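PDB 5EZM: 4-amino-4-deoxy-L-arabinose transferase or related glycosyltransferases of PMT family, which probably transfers 4-amino-4-deoxy-L-arabinose from an undecaprenyl phosphate carrier to lipid A, as a zinc-binding membrane glycosyltransferase of the GT-C fold. Local coordinates for residues S125-R130 / L172-M177; V217-T222 / G229-L234; M488-L493 / M539-P544; P482-Q487 / P500-G505. All blocks are in the same frame, centred on the assembly; numbering follows the deposited sequence.

Contact 1: residues S125-R130 / L172-M177; sequences SMMAAR and LAFMLM. With DSL (mono-trans, octa-cis decaprenyl-phosphate), chain C.
A128 meets A173, L176 and M177 with little more than one methyl group. A128 CB lies 4.2 Å from A173 CB and 4.1 Å from L176 CD1. M177 lays its sulfur against the backbone of the other helix, with M177 SD 3.8 Å from A128 CA. This is the close-packed part. The two segments run nearly parallel, at 20°, and their axes approach to 8.7 Å, with the small alanines A128 and A173 facing each other.

The contact is looser towards M127 and F174. M127 runs out extended, and a bend at chi3 (62°) brings its methyl round to the ring. M127 CE then touches F174 CE1 at 4.0 Å, at the ring edge and near its plane. M127 and M177 cross at about a right angle. F174 leaves its backbone pointing away from helix 112-133, but its ring edge comes back to M127. The ring also touches a bound lipid. There is no solvent side here, because every touching residue is buried. No hydrogen bond spans the two segments; S125 OG bonds to G121 O within its own helix.

On another side of helix 160-178, M175 CB comes within 3.5 Å of C23 of the decaprenyl phosphate. Around this pair of helices, helix 185-206 places W191 on M127, F174 and M177. Helix 135-147 packs on S125 and A129, and helices 323-339 and 352-365 lie against L172 and L176.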
# COMPACT_ATOMS: atom_id res chain seq x y z
N SER A 125 1.88 17.45 2.16
CA SER A 125 1.22 17.98 0.97
C SER A 125 0.52 19.30 1.28
O SER A 125 0.71 20.30 0.57
CB SER A 125 0.22 16.96 0.42
OG SER A 125 0.90 15.86 -0.15
N MET A 126 -0.27 19.34 2.35
CA MET A 126 -0.91 20.61 2.67
C MET A 126 0.05 21.60 3.32
O MET A 126 -0.28 22.78 3.44
CB MET A 126 -2.15 20.40 3.53
CG MET A 126 -1.96 19.59 4.79
SD MET A 126 -3.56 19.09 5.46
CE MET A 126 -4.30 20.69 5.82
N MET A 127 1.24 21.15 3.73
CA MET A 127 2.27 22.11 4.14
C MET A 127 2.79 22.88 2.93
O MET A 127 2.85 24.11 2.94
CB MET A 127 3.42 21.39 4.85
CG MET A 127 4.56 22.32 5.21
SD MET A 127 5.92 21.54 6.10
CE MET A 127 6.46 20.34 4.89
N ALA A 128 3.18 22.16 1.87
CA ALA A 128 3.61 22.83 0.64
C ALA A 128 2.47 23.66 0.06
O ALA A 128 2.70 24.79 -0.40
CB ALA A 128 4.10 21.80 -0.37
N ALA A 129 1.25 23.13 0.08
CA ALA A 129 0.11 23.89 -0.41
C ALA A 129 -0.07 25.18 0.39
O ALA A 129 -0.30 26.24 -0.19
CB ALA A 129 -1.16 23.04 -0.34
N ARG A 130 0.03 25.10 1.72
CA ARG A 130 -0.11 26.29 2.54
C ARG A 130 1.00 27.30 2.25
O ARG A 130 0.76 28.51 2.24
CB ARG A 130 -0.12 25.92 4.02
N LEU A 172 8.59 15.53 -2.98
CA LEU A 172 7.93 16.62 -3.69
C LEU A 172 7.71 17.82 -2.78
O LEU A 172 8.07 18.95 -3.12
CB LEU A 172 6.61 16.14 -4.28
CG LEU A 172 5.76 17.23 -4.93
CD1 LEU A 172 6.47 17.79 -6.16
CD2 LEU A 172 4.38 16.71 -5.29
N ALA A 173 7.10 17.59 -1.61
CA ALA A 173 6.77 18.70 -0.72
C ALA A 173 8.01 19.44 -0.26
O ALA A 173 8.02 20.68 -0.22
CB ALA A 173 5.98 18.18 0.49
N PHE A 174 9.07 18.71 0.10
CA PHE A 174 10.29 19.37 0.53
C PHE A 174 10.93 20.14 -0.62
O PHE A 174 11.48 21.24 -0.41
CB PHE A 174 11.28 18.36 1.11
CG PHE A 174 10.79 17.69 2.37
CD1 PHE A 174 9.76 18.25 3.12
CD2 PHE A 174 11.36 16.51 2.81
CE1 PHE A 174 9.31 17.64 4.27
CE2 PHE A 174 10.91 15.89 3.96
CZ PHE A 174 9.89 16.45 4.69
N MET A 175 10.87 19.60 -1.83
CA MET A 175 11.38 20.33 -2.99
C MET A 175 10.61 21.63 -3.19
O MET A 175 11.21 22.67 -3.48
CB MET A 175 11.31 19.46 -4.24
CG MET A 175 11.63 20.19 -5.53
SD MET A 175 13.31 20.85 -5.59
CE MET A 175 13.40 21.40 -7.29
N LEU A 176 9.28 21.59 -3.03
CA LEU A 176 8.50 22.81 -3.19
C LEU A 176 8.79 23.81 -2.08
O LEU A 176 8.88 25.02 -2.34
CB LEU A 176 7.01 22.49 -3.24
CG LEU A 176 6.53 21.60 -4.39
CD1 LEU A 176 5.02 21.46 -4.39
CD2 LEU A 176 7.02 22.14 -5.73
N MET A 177 8.95 23.34 -0.85
CA MET A 177 9.27 24.23 0.26
C MET A 177 10.62 24.90 0.06
O MET A 177 10.79 26.09 0.36
CB MET A 177 9.26 23.47 1.59
CG MET A 177 7.91 22.91 2.00
SD MET A 177 6.70 24.18 2.40
CE MET A 177 7.52 25.04 3.74
C21 DSL C . 10.44 16.86 -8.79
C22 DSL C . 11.36 16.72 -7.59
C23 DSL C . 10.77 16.59 -6.19
C24 DSL C . 12.69 16.72 -7.76
C25 DSL C . 13.64 16.58 -6.55
C26 DSL C . 14.74 15.55 -6.91
C27 DSL C . 16.15 16.20 -6.74
C28 DSL C . 16.34 17.39 -5.76
C29 DSL C . 17.20 15.74 -7.45
C30 DSL C . 17.01 14.55 -8.43
C31 DSL C . 18.07 14.64 -9.58
C32 DSL C . 18.83 13.27 -9.71
C33 DSL C . 20.00 12.94 -8.76
C34 DSL C . 18.48 12.39 -10.67

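Contact 2: residues V217-T222 / G229-L234; sequences VLVVYT and GLWRRL. With DSL (mono-trans, octa-cis decaprenyl-phosphate), chain C.
The W231 indole takes L218 over one face and V219 at its edge. L218 CD2 makes a CH-pi contact, 3.8 Å from the centroid of the six-membered ring and 22° off its normal. V219 CG1 sits near the ring plane, 3.7 Å from W231 CZ2. T222 crosses at the pyrrole end, its CG2 oblique to the ring and close to W231 NE1. A hydrogen bond from T222 OG1 to V219 O, 2.8 Å long, fixes the rotation of the threonine. The second flat group is the Y221 ring, which L230 CD2 approaches obliquely, 3.6 Å from Y221 CE2. The hydroxyl of Y221 bonds to R322 N.

The fold here is a tight reversal. Helix 209-224, predicted to be part of a membrane span, ends, the chain turns within a few residues, and the short, weakly bonded helix 230-233 packs back on it. With an alanine in place of W231, L218 CD2 would probably lose the surface it rests on, and V219 and T222 would face a gap.

L218 has CG anti to its own backbone nitrogen (chi1 -176°), which sends both methyls across the contact. One of them, CD2, meets L234 CD1 tip to tip at 3.6 Å. The same CD2 is 3.7 Å from C31 of the decaprenyl phosphate, and L234 CD2 lies beside C28. One helical turn before Y221, V217 CG1 touches C21 of the same lipid at 3.6 Å.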
# COMPACT_ATOMS: atom_id res chain seq x y z
N VAL A 217 11.07 13.55 -13.35
CA VAL A 217 10.19 14.70 -13.15
C VAL A 217 10.99 15.99 -13.11
O VAL A 217 10.52 17.05 -13.55
CB VAL A 217 9.36 14.51 -11.86
CG1 VAL A 217 8.53 15.75 -11.57
CG2 VAL A 217 8.47 13.29 -11.99
N LEU A 218 12.23 15.93 -12.63
CA LEU A 218 13.07 17.12 -12.63
C LEU A 218 13.43 17.52 -14.06
O LEU A 218 13.14 18.65 -14.48
CB LEU A 218 14.33 16.88 -11.79
CG LEU A 218 15.26 18.08 -11.64
CD1 LEU A 218 14.48 19.32 -11.26
CD2 LEU A 218 16.32 17.78 -10.59
N VAL A 219 14.04 16.61 -14.82
CA VAL A 219 14.55 17.00 -16.14
C VAL A 219 13.41 17.45 -17.04
O VAL A 219 13.50 18.49 -17.70
CB VAL A 219 15.39 15.87 -16.77
CG1 VAL A 219 16.67 15.65 -15.98
CG2 VAL A 219 14.61 14.57 -16.87
N VAL A 220 12.31 16.69 -17.04
CA VAL A 220 11.12 17.10 -17.79
C VAL A 220 10.74 18.53 -17.44
O VAL A 220 10.51 19.37 -18.32
CB VAL A 220 9.96 16.12 -17.53
CG1 VAL A 220 8.71 16.57 -18.28
CG2 VAL A 220 10.35 14.71 -17.93
N TYR A 221 10.71 18.83 -16.14
CA TYR A 221 10.42 20.20 -15.71
C TYR A 221 11.36 21.19 -16.37
O TYR A 221 10.92 22.14 -17.03
CB TYR A 221 10.51 20.30 -14.18
CG TYR A 221 10.22 21.69 -13.66
CD1 TYR A 221 8.92 22.13 -13.47
CD2 TYR A 221 11.25 22.57 -13.35
CE1 TYR A 221 8.65 23.40 -13.00
CE2 TYR A 221 11.00 23.84 -12.88
CZ TYR A 221 9.70 24.25 -12.70
OH TYR A 221 9.44 25.52 -12.23
N THR A 222 12.67 20.95 -16.27
CA THR A 222 13.63 21.89 -16.83
C THR A 222 13.58 21.94 -18.34
O THR A 222 14.19 22.84 -18.93
CB THR A 222 15.05 21.56 -16.36
OG1 THR A 222 15.50 20.37 -17.03
CG2 THR A 222 15.07 21.33 -14.86
N GLY A 229 19.13 27.05 -14.09
CA GLY A 229 19.65 27.47 -12.80
C GLY A 229 19.03 26.76 -11.62
O GLY A 229 19.58 26.81 -10.51
N LEU A 230 17.88 26.11 -11.82
CA LEU A 230 17.28 25.31 -10.76
C LEU A 230 18.23 24.23 -10.26
O LEU A 230 18.17 23.86 -9.08
CB LEU A 230 15.97 24.69 -11.25
CG LEU A 230 15.22 23.78 -10.28
CD1 LEU A 230 14.91 24.51 -8.98
CD2 LEU A 230 13.95 23.26 -10.92
N TRP A 231 19.11 23.73 -11.13
CA TRP A 231 20.06 22.71 -10.70
C TRP A 231 21.08 23.26 -9.71
O TRP A 231 21.76 22.47 -9.05
CB TRP A 231 20.76 22.10 -11.91
CG TRP A 231 19.82 21.34 -12.81
CD1 TRP A 231 19.04 21.86 -13.80
CD2 TRP A 231 19.56 19.93 -12.78
NE1 TRP A 231 18.31 20.86 -14.39
CE2 TRP A 231 18.61 19.67 -13.79
CE3 TRP A 231 20.04 18.87 -12.01
CZ2 TRP A 231 18.13 18.38 -14.04
CZ3 TRP A 231 19.56 17.60 -12.26
CH2 TRP A 231 18.62 17.36 -13.27
N ARG A 232 21.20 24.59 -9.60
CA ARG A 232 22.06 25.18 -8.58
C ARG A 232 21.38 25.22 -7.22
O ARG A 232 22.05 25.10 -6.19
CB ARG A 232 22.48 26.59 -9.00
N ARG A 233 20.05 25.39 -7.19
CA ARG A 233 19.31 25.44 -5.94
C ARG A 233 19.18 24.08 -5.26
O ARG A 233 18.75 24.02 -4.10
CB ARG A 233 17.90 26.00 -6.17
CG ARG A 233 17.83 27.48 -6.49
CD ARG A 233 17.70 27.72 -7.98
NE ARG A 233 16.84 28.87 -8.25
CZ ARG A 233 16.77 29.50 -9.42
NH1 ARG A 233 17.52 29.10 -10.44
NH2 ARG A 233 15.95 30.54 -9.58
N LEU A 234 19.53 22.99 -5.94
CA LEU A 234 19.27 21.66 -5.41
C LEU A 234 20.20 21.27 -4.28
O LEU A 234 19.93 20.27 -3.59
CB LEU A 234 19.38 20.62 -6.53
CG LEU A 234 18.56 20.88 -7.79
CD1 LEU A 234 18.77 19.76 -8.79
CD2 LEU A 234 17.09 21.04 -7.45
C21 DSL C . 10.44 16.86 -8.79
C22 DSL C . 11.36 16.72 -7.59
C23 DSL C . 10.77 16.59 -6.19
C24 DSL C . 12.69 16.72 -7.76
C25 DSL C . 13.64 16.58 -6.55
C26 DSL C . 14.74 15.55 -6.91
C27 DSL C . 16.15 16.20 -6.74
C28 DSL C . 16.34 17.39 -5.76
C29 DSL C . 17.20 15.74 -7.45
C30 DSL C . 17.01 14.55 -8.43
C31 DSL C . 18.07 14.64 -9.58
C32 DSL C . 18.83 13.27 -9.71
C33 DSL C . 20.00 12.94 -8.76
C34 DSL C . 18.48 12.39 -10.67

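Contact 3: residues M488-L493 / M539-P544; sequences MLDHTL and MAVMSP
M488, D490 and L493 gather round V541 and the end of its strand. The contact belongs to the mixed beta-sheet of the C-terminal domain. Residues 488-493 form the loop that leaves strand 483-486 and leads into helix 493-497, and they pack on the neighbouring parallel strand 539-542.

The first shell is mostly apolar, with one sulfur, M488 SD, against the backbone. M488 runs out extended and bends at chi3 (-80°), which lays its end along the backbone that follows V541. M488 SD lies 3.6 Å from M542 C, and M488 CE lies 3.6 Å from S543 CB. The two methyls of V541 divide the rest. V541 CG1 faces M488 SD at 3.9 Å and also touches D490 OD1, while V541 CG2 meets L493 CD2 at 4.0 Å.

The next shell holds D490 in place. D490 OD2 accepts two backbone N-H groups from the same face of its carboxylate. T492 N lies 3.3 Å from D490 OD2 and close to the carboxylate plane. L493 N lies 3.2 Å from D490 OD2, on a nearly straight bond (172°) but well above that plane. These capping bonds set the start of helix 493-497, whose N-terminal end would probably favour the negative charge. D490 OD1 forms a salt bridge with R565 NE.

Further out, V541 bonds through its backbone to Y484 and V486, and A540 to V568, so strand 539-542 is held on both sides. M542 points away from the loop and packs on V486 and V568. S543 is the N-cap of helix 544-550, and its OG is hydrogen-bonded to T546 OG1.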
# COMPACT_ATOMS: atom_id res chain seq x y z
N MET A 488 2.78 -24.46 -2.43
CA MET A 488 1.82 -23.43 -2.05
C MET A 488 2.51 -22.45 -1.12
O MET A 488 2.95 -22.83 -0.04
CB MET A 488 0.58 -24.04 -1.37
CG MET A 488 -0.24 -23.03 -0.58
SD MET A 488 -1.89 -23.61 -0.15
CE MET A 488 -2.78 -23.33 -1.68
N LEU A 489 2.60 -21.19 -1.56
CA LEU A 489 3.17 -20.13 -0.74
C LEU A 489 2.01 -19.41 -0.07
O LEU A 489 1.48 -18.42 -0.58
CB LEU A 489 4.01 -19.17 -1.58
CG LEU A 489 4.68 -18.02 -0.83
CD1 LEU A 489 5.40 -18.53 0.41
CD2 LEU A 489 5.64 -17.25 -1.74
N ASP A 490 1.59 -19.94 1.08
CA ASP A 490 0.53 -19.30 1.84
C ASP A 490 1.07 -18.03 2.48
O ASP A 490 2.04 -18.07 3.24
CB ASP A 490 -0.00 -20.26 2.91
CG ASP A 490 -1.41 -19.90 3.35
OD1 ASP A 490 -2.21 -20.84 3.56
OD2 ASP A 490 -1.71 -18.70 3.49
N HIS A 491 0.45 -16.89 2.16
CA HIS A 491 0.98 -15.61 2.60
C HIS A 491 0.40 -15.12 3.92
O HIS A 491 0.97 -14.21 4.52
CB HIS A 491 0.73 -14.55 1.53
CG HIS A 491 1.51 -14.76 0.27
ND1 HIS A 491 2.85 -14.45 0.18
CD2 HIS A 491 1.15 -15.23 -0.94
CE1 HIS A 491 3.28 -14.72 -1.04
NE2 HIS A 491 2.26 -15.19 -1.74
N THR A 492 -0.70 -15.70 4.39
CA THR A 492 -1.36 -15.21 5.60
C THR A 492 -1.37 -16.22 6.73
O THR A 492 -1.25 -15.82 7.90
CB THR A 492 -2.79 -14.79 5.28
OG1 THR A 492 -3.50 -15.90 4.71
CG2 THR A 492 -2.80 -13.63 4.31
N LEU A 493 -1.53 -17.51 6.44
CA LEU A 493 -1.63 -18.50 7.50
C LEU A 493 -0.36 -18.62 8.34
O LEU A 493 -0.48 -18.72 9.58
CB LEU A 493 -2.02 -19.86 6.92
CG LEU A 493 -2.24 -20.98 7.94
CD1 LEU A 493 -3.41 -20.66 8.85
CD2 LEU A 493 -2.46 -22.31 7.25
N MET A 539 3.36 -31.23 9.83
CA MET A 539 2.14 -30.85 9.15
C MET A 539 2.50 -30.30 7.77
O MET A 539 3.67 -30.06 7.46
CB MET A 539 1.36 -29.80 9.94
CG MET A 539 0.77 -30.31 11.23
SD MET A 539 -0.29 -29.09 12.02
CE MET A 539 -0.75 -29.97 13.52
N ALA A 540 1.48 -30.11 6.95
CA ALA A 540 1.67 -29.58 5.61
C ALA A 540 0.44 -28.80 5.19
O ALA A 540 -0.69 -29.16 5.55
CB ALA A 540 1.96 -30.69 4.60
N VAL A 541 0.66 -27.72 4.43
CA VAL A 541 -0.40 -26.91 3.85
C VAL A 541 -0.34 -27.09 2.34
O VAL A 541 0.74 -27.00 1.75
CB VAL A 541 -0.26 -25.43 4.23
CG1 VAL A 541 -1.39 -24.61 3.63
CG2 VAL A 541 -0.23 -25.26 5.74
N MET A 542 -1.50 -27.33 1.73
CA MET A 542 -1.54 -27.52 0.28
C MET A 542 -2.89 -27.05 -0.23
O MET A 542 -3.80 -26.75 0.54
CB MET A 542 -1.28 -28.98 -0.10
CG MET A 542 -2.34 -29.94 0.41
SD MET A 542 -1.75 -31.64 0.44
CE MET A 542 -0.44 -31.52 1.66
N SER A 543 -3.01 -26.97 -1.55
CA SER A 543 -4.31 -26.70 -2.14
C SER A 543 -5.13 -27.99 -2.17
O SER A 543 -4.59 -29.08 -2.04
CB SER A 543 -4.13 -26.14 -3.55
OG SER A 543 -3.47 -27.05 -4.40
N PRO A 544 -6.46 -27.88 -2.31
CA PRO A 544 -7.27 -29.10 -2.41
C PRO A 544 -6.87 -29.99 -3.58
O PRO A 544 -6.78 -31.21 -3.42
CB PRO A 544 -8.70 -28.57 -2.56
CG PRO A 544 -8.66 -27.23 -1.91
CD PRO A 544 -7.30 -26.67 -2.21

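Contact 4: residues P482-Q487 / P500-G505; sequences PLYGVQ and PLMMVG
L483 to V486 pair with M502 to V504 as two parallel strands at one side of the C-terminal domain's mixed sheet. Strand 502-504 is outermost within the chain, and strand 483-486 is its inner neighbour. Four backbone bonds of 2.9 Å join them: M502 N to L483 O, G485 N to M502 O, V504 N to G485 O and Q487 N to V504 O. Y484 thus faces M502, G485 faces M503, and V486 faces V504. Y484 CA lies 3.2 Å from M502 O.

The two strands are the arms of a beta-alpha-beta unit, with helix 493-497 as the crossover between them.

Y484, V486, M502 and V504 share one face of the sheet. Y484 and M502 lie side by side and point the same way. M502 SD comes 3.6 Å from Y484 CE1, an oblique Met-aromatic contact. V504 CG2 meets the ring's near end, 3.5 Å from Y484 CD1. P482 CB sits over one face of the ring, and F528 of helix 525-534 meets the tyrosine edge-to-face. A serine in place of Y484 is likely to leave F528 without its ring mate and open a gap beside M502 and V504.

L483 and L501 pack near the start of the pairing, L483 CD2 lying 3.6 Å from L501 CD2. L501 has CG anti to its carbonyl carbon (chi1 -71°), which turns its CD2 back to L483 O. The backbone nitrogen of L501 bonds to N81 OD1.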
# COMPACT_ATOMS: atom_id res chain seq x y z
N PRO A 482 7.93 -29.02 11.61
CA PRO A 482 7.85 -28.42 10.27
C PRO A 482 6.41 -28.21 9.85
O PRO A 482 5.51 -28.98 10.21
CB PRO A 482 8.54 -29.45 9.37
CG PRO A 482 9.28 -30.36 10.29
CD PRO A 482 8.51 -30.37 11.57
N LEU A 483 6.19 -27.16 9.07
CA LEU A 483 4.91 -26.91 8.41
C LEU A 483 5.22 -26.77 6.92
O LEU A 483 5.52 -25.68 6.44
CB LEU A 483 4.21 -25.69 8.98
CG LEU A 483 2.89 -25.31 8.29
CD1 LEU A 483 1.86 -26.42 8.44
CD2 LEU A 483 2.35 -23.99 8.82
N TYR A 484 5.18 -27.90 6.21
CA TYR A 484 5.56 -27.90 4.81
C TYR A 484 4.54 -27.16 3.96
O TYR A 484 3.33 -27.30 4.14
CB TYR A 484 5.69 -29.34 4.30
CG TYR A 484 6.75 -30.15 4.99
CD1 TYR A 484 8.10 -29.96 4.71
CD2 TYR A 484 6.41 -31.13 5.91
CE1 TYR A 484 9.07 -30.71 5.34
CE2 TYR A 484 7.38 -31.88 6.54
CZ TYR A 484 8.70 -31.67 6.25
OH TYR A 484 9.67 -32.42 6.88
N GLY A 485 5.04 -26.34 3.04
CA GLY A 485 4.20 -25.74 2.03
C GLY A 485 4.33 -26.49 0.73
O GLY A 485 5.27 -26.25 -0.04
N VAL A 486 3.41 -27.41 0.47
CA VAL A 486 3.51 -28.30 -0.68
C VAL A 486 3.08 -27.56 -1.94
O VAL A 486 1.89 -27.54 -2.28
CB VAL A 486 2.67 -29.57 -0.46
CG1 VAL A 486 2.98 -30.60 -1.54
CG2 VAL A 486 2.93 -30.14 0.92
N GLN A 487 4.04 -26.95 -2.63
CA GLN A 487 3.78 -26.16 -3.83
C GLN A 487 2.70 -25.11 -3.58
O GLN A 487 1.81 -24.89 -4.41
CB GLN A 487 3.42 -27.06 -5.01
CG GLN A 487 4.59 -27.89 -5.52
CD GLN A 487 4.25 -28.67 -6.77
OE1 GLN A 487 3.09 -29.03 -7.00
NE2 GLN A 487 5.26 -28.94 -7.59
N PRO A 500 6.85 -20.34 10.49
CA PRO A 500 7.21 -20.25 9.07
C PRO A 500 6.91 -21.54 8.33
O PRO A 500 6.87 -22.64 8.90
CB PRO A 500 8.72 -19.98 9.09
CG PRO A 500 9.05 -19.64 10.52
CD PRO A 500 8.04 -20.37 11.35
N LEU A 501 6.72 -21.40 7.02
CA LEU A 501 6.56 -22.54 6.14
C LEU A 501 7.91 -23.09 5.72
O LEU A 501 8.86 -22.34 5.49
CB LEU A 501 5.77 -22.15 4.88
CG LEU A 501 4.28 -21.84 4.99
CD1 LEU A 501 3.75 -21.42 3.64
CD2 LEU A 501 3.53 -23.06 5.50
N MET A 502 8.00 -24.42 5.61
CA MET A 502 9.14 -25.06 4.96
C MET A 502 8.72 -25.37 3.53
O MET A 502 7.94 -26.30 3.29
CB MET A 502 9.57 -26.32 5.70
CG MET A 502 10.70 -27.04 4.98
SD MET A 502 11.55 -28.23 6.04
CE MET A 502 12.13 -27.14 7.34
N MET A 503 9.24 -24.59 2.59
CA MET A 503 8.78 -24.66 1.21
C MET A 503 9.13 -26.01 0.58
O MET A 503 10.25 -26.51 0.72
CB MET A 503 9.39 -23.52 0.39
CG MET A 503 8.86 -22.15 0.78
SD MET A 503 7.06 -22.08 0.75
CE MET A 503 6.72 -22.39 -0.98
N VAL A 504 8.15 -26.59 -0.11
CA VAL A 504 8.29 -27.88 -0.78
C VAL A 504 7.98 -27.67 -2.26
O VAL A 504 6.90 -27.18 -2.61
CB VAL A 504 7.36 -28.94 -0.18
CG1 VAL A 504 7.40 -30.21 -1.01
CG2 VAL A 504 7.75 -29.23 1.26
N GLY A 505 8.93 -28.03 -3.12
CA GLY A 505 8.74 -27.88 -4.55
C GLY A 505 8.84 -26.44 -5.00
O GLY A 505 9.69 -25.69 -4.51

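How the contacts relate
From the N terminus, contact 1 comes first. It brings helix 160-178 back onto helix 112-133 across the intervening helices. Contact 2 follows in series and closes a short reversal after helix 209-224. The two touch through M175 CE, which packs on L230 and L234, and both border the decaprenyl phosphate. Contacts 3 and 4 lie across the chain's centre, with nearest atoms at least about 30 Å from the first pair. Their segments alternate along the chain, so they cross: 482-487, 488-493, 500-505, 539-544. Their centres are 7 Å apart. Strand 483-486 lies between strands 502-504 and 539-542, tying both contacts into one sheet.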